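Local coordinates for protein Snx21 (Mus musculus, PDB 4YMR) that binds membranes enriched in phosphatidylinositol 3-phosphate and phosphatidylinositol 4,5-bisphosphate, and may take part in intracellular trafficking, this piece being its C-terminal PXB/TPR domain, at residues H90-L93 / A94-E98. Residues are numbered along the deposited sequence; the frame is centred on the assembly and turned at random.
Sequences HPFL and APFLE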
ATOM      1  N   HIS A  90       6.286  -4.660   1.668  1.00 43.00           N
ATOM      2  CA  HIS A  90       5.584  -4.176   0.462  1.00 46.65           C
ATOM      3  C   HIS A  90       6.001  -5.054  -0.723  1.00 48.49           C
ATOM      4  O   HIS A  90       7.197  -5.203  -1.012  1.00 40.41           O
ATOM      5  CB  HIS A  90       5.801  -2.680   0.154  1.00 37.67           C
ATOM      6  CG  HIS A  90       4.872  -2.119  -0.887  1.00 52.67           C
ATOM      7  ND1 HIS A  90       4.725  -2.667  -2.145  1.00 54.70           N
ATOM      8  CD2 HIS A  90       4.064  -1.031  -0.855  1.00 55.50           C
ATOM      9  CE1 HIS A  90       3.846  -1.958  -2.832  1.00 52.68           C
ATOM     10  NE2 HIS A  90       3.438  -0.957  -2.080  1.00 59.43           N
ATOM     11  N   PRO A  91       5.003  -5.645  -1.405  1.00 47.63           N
ATOM     12  CA  PRO A  91       5.230  -6.658  -2.437  1.00 49.79           C
ATOM     13  C   PRO A  91       6.205  -6.191  -3.503  1.00 50.96           C
ATOM     14  O   PRO A  91       6.993  -7.008  -3.937  1.00 49.23           O
ATOM     15  CB  PRO A  91       3.830  -6.891  -3.034  1.00 48.71           C
ATOM     16  CG  PRO A  91       3.000  -5.729  -2.568  1.00 47.20           C
ATOM     17  CD  PRO A  91       3.567  -5.351  -1.240  1.00 47.47           C
ATOM     18  N   PHE A  92       6.174  -4.914  -3.874  1.00 49.12           N
ATOM     19  CA  PHE A  92       7.049  -4.386  -4.920  1.00 48.23           C
ATOM     20  C   PHE A  92       8.521  -4.164  -4.530  1.00 44.22           C
ATOM     21  O   PHE A  92       9.323  -3.808  -5.385  1.00 45.66           O
ATOM     22  CB  PHE A  92       6.468  -3.098  -5.496  1.00 44.78           C
ATOM     23  CG  PHE A  92       5.609  -3.320  -6.700  1.00 47.61           C
ATOM     24  CD1 PHE A  92       6.098  -4.028  -7.790  1.00 52.86           C
ATOM     25  CD2 PHE A  92       4.305  -2.844  -6.738  1.00 55.90           C
ATOM     26  CE1 PHE A  92       5.312  -4.244  -8.907  1.00 59.57           C
ATOM     27  CE2 PHE A  92       3.505  -3.055  -7.849  1.00 61.98           C
ATOM     28  CZ  PHE A  92       4.009  -3.757  -8.938  1.00 67.46           C
ATOM     29  N   LEU A  93       8.889  -4.371  -3.270  1.00 36.49           N
ATOM     30  CA  LEU A  93      10.269  -4.114  -2.856  1.00 33.29           C
ATOM     31  C   LEU A  93      11.239  -5.182  -3.364  1.00 35.35           C
ATOM     32  O   LEU A  93      12.338  -4.873  -3.860  1.00 29.98           O
ATOM     33  CB  LEU A  93      10.387  -3.920  -1.333  1.00 36.91           C
ATOM     34  CG  LEU A  93      11.845  -3.852  -0.857  1.00 34.92           C
ATOM     35  CD1 LEU A  93      12.547  -2.595  -1.393  1.00 29.93           C
ATOM     36  CD2 LEU A  93      11.997  -3.946   0.659  1.00 26.62           C
ATOM     37  N   ALA A  94      10.837  -6.439  -3.238  1.00 36.43           N
ATOM     38  CA  ALA A  94      11.655  -7.531  -3.762  1.00 36.48           C
ATOM     39  C   ALA A  94      11.802  -7.504  -5.303  1.00 32.33           C
ATOM     40  O   ALA A  94      12.902  -7.676  -5.802  1.00 30.56           O
ATOM     41  CB  ALA A  94      11.162  -8.898  -3.260  1.00 39.97           C
ATOM     42  N   PRO A  95      10.696  -7.294  -6.056  1.00 38.21           N
ATOM     43  CA  PRO A  95      10.777  -7.228  -7.521  1.00 31.73           C
ATOM     44  C   PRO A  95      11.645  -6.087  -8.042  1.00 32.67           C
ATOM     45  O   PRO A  95      12.315  -6.241  -9.073  1.00 40.80           O
ATOM     46  CB  PRO A  95       9.322  -7.006  -7.939  1.00 29.65           C
ATOM     47  CG  PRO A  95       8.526  -7.580  -6.855  1.00 35.21           C
ATOM     48  CD  PRO A  95       9.294  -7.363  -5.611  1.00 38.00           C
ATOM     49  N   PHE A  96      11.625  -4.955  -7.347  1.00 31.06           N
ATOM     50  CA  PHE A  96      12.504  -3.842  -7.695  1.00 25.27           C
ATOM     51  C   PHE A  96      13.981  -4.068  -7.339  1.00 26.65           C
ATOM     52  O   PHE A  96      14.864  -3.758  -8.146  1.00 31.74           O
ATOM     53  CB  PHE A  96      11.974  -2.501  -7.167  1.00 23.56           C
ATOM     54  CG  PHE A  96      10.955  -1.863  -8.070  1.00 26.00           C
ATOM     55  CD1 PHE A  96      11.322  -1.376  -9.326  1.00 27.40           C
ATOM     56  CD2 PHE A  96       9.638  -1.753  -7.675  1.00 20.84           C
ATOM     57  CE1 PHE A  96      10.374  -0.795 -10.163  1.00 23.11           C
ATOM     58  CE2 PHE A  96       8.695  -1.185  -8.501  1.00 20.89           C
ATOM     59  CZ  PHE A  96       9.061  -0.705  -9.748  1.00 22.15           C
ATOM     60  N   LEU A  97      14.254  -4.614  -6.156  1.00 32.20           N
ATOM     61  CA  LEU A  97      15.625  -4.986  -5.825  1.00 31.44           C
ATOM     62  C   LEU A  97      16.194  -5.878  -6.916  1.00 32.06           C
ATOM     63  O   LEU A  97      17.276  -5.614  -7.425  1.00 39.21           O
ATOM     64  CB  LEU A  97      15.738  -5.632  -4.433  1.00 27.49           C
ATOM     65  CG  LEU A  97      15.553  -4.663  -3.250  1.00 31.03           C
ATOM     66  CD1 LEU A  97      15.604  -5.364  -1.910  1.00 33.08           C
ATOM     67  CD2 LEU A  97      16.570  -3.511  -3.269  1.00 33.48           C
ATOM     68  N   GLU A  98      15.442  -6.905  -7.305  1.00 34.53           N
ATOM     69  CA  GLU A  98      15.886  -7.836  -8.342  1.00 33.36           C
ATOM     70  C   GLU A  98      16.097  -7.136  -9.695  1.00 36.18           C
ATOM     71  O   GLU A  98      17.098  -7.363 -10.377  1.00 39.03           O
ATOM     72  CB  GLU A  98      14.912  -9.019  -8.468  1.00 36.58           C
ATOM     73  CG  GLU A  98      15.143  -9.922  -9.682  1.00 41.25           C
ATOM     74  CD  GLU A  98      16.445 -10.705  -9.594  1.00 68.89           C
ATOM     75  OE1 GLU A  98      16.668 -11.382  -8.568  1.00 76.00           O
ATOM     76  OE2 GLU A  98      17.254 -10.646 -10.551  1.00 80.22           O
TER
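Phe96 N and Leu97 N reach back one turn to Phe92 O and Leu93 O where the chain winds into helix 93-106. These two i to i+4 backbone hydrogen bonds join the segments: Phe96 N lies 3.2 Å from Phe92 O, the donor above the carbonyl plane, and Leu97 N lies 3.0 Å from Leu93 O in a straighter bond (166° at the hydrogen). The start of this helix illustrates N-terminal capping by a side chain. ND1 of His90 accepts from Phe92 N at 3.2 Å, with the donor almost in the imidazole plane, while His90 O takes Leu93 N. Two amides at the helix start, that of Phe92 just before it and that of Leu93 at its first residue, thus find acceptors on one residue. Pro95, at a first-turn position, has no N-H to satisfy.

Among the side chains, the two phenylalanine rings meet at an oblique angle, planes 48° apart and centroids 5.8 Å apart, with Phe92 CD1 placed 3.9 Å from Phe96 CE2. The Phe96 ring also brings CD2 to 3.1 Å from Phe92 O, which sits at its edge, near the ring plane. The ring of Pro95 lies beside Phe92, its CB 4.4 Å from Phe92 CD1. Leu93 uses its CD1 branch: with CG anti to its own N (chi1 172°), CD1 comes to 4.1 Å from Leu97 CG.

The pairs serve different neighbours. Phe92 packs on Leu137 and Phe96 on Leu134 of helix 134-140, with Pro95 against both, whereas Leu93 and Leu97 lean on helix 112-122 at Gln117. The second subunit of the domain-swapped dimer adds Ala58 against Phe92, Ala80 against Phe96 and Leu81 against Leu93, and its Asp51 bonds NE2 of the capping His90, tying this helix start to the partner chain.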